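Local structure of RegF protein (Neisseria gonorrhoeae, 4HOJ) at residues A[13-18]-A[50-55]. The protein binds glutathione and calcium and, as a glutathione transferase homologue also named stringent starvation protein A, probably has a stress-related role. Numbering follows the deposited sequence.
With GSH (glutathione), chain C.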
# COMPACT_ATOMS: atom_id res chain seq x y z
N PRO A 13 -10.66 -13.57 4.63
CA PRO A 13 -10.98 -12.84 3.38
C PRO A 13 -9.73 -12.42 2.62
O PRO A 13 -9.79 -12.24 1.40
CB PRO A 13 -11.83 -11.63 3.86
CG PRO A 13 -11.44 -11.46 5.36
CD PRO A 13 -11.17 -12.91 5.85
N PHE A 14 -8.61 -12.20 3.31
CA PHE A 14 -7.38 -11.76 2.65
C PHE A 14 -6.76 -12.89 1.92
O PHE A 14 -6.33 -12.73 0.77
CB PHE A 14 -6.43 -11.12 3.68
CG PHE A 14 -7.06 -9.95 4.39
CD1 PHE A 14 -7.20 -8.75 3.72
CD2 PHE A 14 -7.58 -10.08 5.64
CE1 PHE A 14 -7.78 -7.67 4.33
CE2 PHE A 14 -8.23 -9.00 6.27
CZ PHE A 14 -8.33 -7.79 5.60
N SER A 15 -6.82 -14.10 2.48
CA SER A 15 -6.40 -15.32 1.76
C SER A 15 -7.31 -15.61 0.55
O SER A 15 -6.85 -16.08 -0.49
CB SER A 15 -6.45 -16.56 2.71
OG SER A 15 -5.51 -16.39 3.80
N HIS A 16 -8.59 -15.33 0.74
CA HIS A 16 -9.59 -15.53 -0.30
C HIS A 16 -9.20 -14.69 -1.55
O HIS A 16 -9.29 -15.17 -2.69
CB HIS A 16 -10.93 -15.15 0.29
CG HIS A 16 -12.10 -15.50 -0.57
ND1 HIS A 16 -13.38 -15.20 -0.16
CD2 HIS A 16 -12.20 -16.05 -1.82
CE1 HIS A 16 -14.23 -15.60 -1.09
NE2 HIS A 16 -13.55 -16.11 -2.12
N ARG A 17 -8.68 -13.47 -1.34
CA ARG A 17 -8.29 -12.64 -2.49
C ARG A 17 -7.24 -13.37 -3.29
O ARG A 17 -7.29 -13.40 -4.53
CB ARG A 17 -7.65 -11.29 -2.06
CG ARG A 17 -8.52 -10.36 -1.30
CD ARG A 17 -7.66 -9.17 -0.86
NE ARG A 17 -8.47 -8.03 -0.42
CZ ARG A 17 -7.93 -6.97 0.19
NH1 ARG A 17 -6.66 -6.98 0.62
NH2 ARG A 17 -8.74 -5.95 0.43
N CYS A 18 -6.24 -13.94 -2.59
CA CYS A 18 -5.12 -14.59 -3.29
C CYS A 18 -5.56 -15.88 -3.96
O CYS A 18 -5.16 -16.16 -5.09
CB CYS A 18 -3.99 -14.86 -2.30
SG CYS A 18 -3.35 -13.37 -1.49
N ASN A 50 2.84 -12.45 11.54
CA ASN A 50 2.25 -13.74 11.98
C ASN A 50 0.80 -13.94 11.52
O ASN A 50 -0.08 -14.31 12.31
CB ASN A 50 2.34 -13.86 13.48
CG ASN A 50 2.20 -15.28 13.96
OD1 ASN A 50 2.45 -16.24 13.24
ND2 ASN A 50 1.89 -15.42 15.24
N GLN A 51 0.54 -13.63 10.25
CA GLN A 51 -0.76 -13.69 9.62
C GLN A 51 -0.67 -14.46 8.30
O GLN A 51 0.38 -14.60 7.67
CB GLN A 51 -1.28 -12.30 9.30
CG GLN A 51 -1.57 -11.50 10.54
CD GLN A 51 -2.08 -10.12 10.20
OE1 GLN A 51 -1.67 -9.53 9.19
NE2 GLN A 51 -3.01 -9.60 11.01
N VAL A 52 -1.85 -14.94 7.89
CA VAL A 52 -2.05 -15.37 6.51
C VAL A 52 -2.77 -14.26 5.74
O VAL A 52 -3.47 -13.45 6.34
CB VAL A 52 -2.90 -16.69 6.44
CG1 VAL A 52 -2.05 -17.80 6.99
CG2 VAL A 52 -4.22 -16.53 7.20
N PRO A 53 -2.60 -14.20 4.41
CA PRO A 53 -1.85 -15.15 3.60
C PRO A 53 -0.37 -14.86 3.50
O PRO A 53 0.13 -13.71 3.74
CB PRO A 53 -2.45 -14.94 2.20
CG PRO A 53 -2.90 -13.45 2.21
CD PRO A 53 -3.47 -13.31 3.63
N VAL A 54 0.41 -15.89 3.15
CA VAL A 54 1.82 -15.79 2.78
C VAL A 54 1.98 -16.54 1.46
O VAL A 54 1.33 -17.61 1.26
CB VAL A 54 2.70 -16.43 3.84
CG1 VAL A 54 4.16 -16.55 3.39
CG2 VAL A 54 2.61 -15.60 5.14
N LEU A 55 2.76 -16.03 0.52
CA LEU A 55 3.09 -16.78 -0.67
C LEU A 55 4.57 -17.09 -0.65
O LEU A 55 5.41 -16.18 -0.38
CB LEU A 55 2.74 -15.97 -1.90
CG LEU A 55 2.85 -16.72 -3.23
CD1 LEU A 55 1.58 -17.57 -3.47
CD2 LEU A 55 3.04 -15.77 -4.41
N1 GSH C . -3.06 -6.83 5.73
CA1 GSH C . -3.15 -8.32 5.69
C1 GSH C . -3.30 -8.79 4.29
O11 GSH C . -2.82 -9.89 3.94
O12 GSH C . -3.94 -8.06 3.50
CB1 GSH C . -4.25 -8.84 6.63
CG1 GSH C . -4.22 -10.36 6.82
CD1 GSH C . -5.07 -10.76 8.01
OE1 GSH C . -5.71 -9.98 8.68
N2 GSH C . -5.08 -12.13 8.21
CA2 GSH C . -5.83 -12.66 9.35
C2 GSH C . -4.82 -13.33 10.24
O2 GSH C . -3.86 -14.02 9.90
CB2 GSH C . -6.85 -13.69 9.02
SG2 GSH C . -8.07 -13.14 7.85
N3 GSH C . -5.14 -13.21 11.66
CA3 GSH C . -4.28 -13.80 12.67
C3 GSH C . -3.75 -12.68 13.51
O31 GSH C . -3.87 -11.43 13.26
O32 GSH C . -3.11 -13.03 14.53
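CG of Phe-14, OG of Ser-15 and SG of Cys-18 (chi1 -59° in the last) each lie anti to the carbonyl carbon of their own residue, and the N-terminal end of helix 13-25 receives the ring of Pro-53. This is the cis-proline loop of the thioredoxin-like N-terminal domain of glutathione transferases: the peptide bond before Pro-53 is cis, just ahead of strand 54-57. The proline ring meets three residues of the helix. Its CD lies 3.7 Å from Phe-14 CB and 3.6 Å from Ser-15 N, while its CG reaches Cys-18 SG. Ser-15 OG also touches Val-52 CG2 at 3.6 Å, a van der Waals contact with a methyl group; the hydroxyl's hydrogen-bond partner is the backbone N of Gly-9.

Glutathione spans the junction. Val-52 binds it in antiparallel, strand-like fashion, accepting from GSH N2 through its O (2.8 Å) and donating from its N to GSH O2 along a more bent path (148°). The Phe-14 ring flanks the glutamyl arm, with GSH CB1 over one face toward the rim; Arg-17, salt-bridged to Glu-100, lies at that ring's edge. At the glycine end, Gln-51, extended beyond CG, directs NE2 to GSH O31 at 3.0 Å, an almost straight bond (170°).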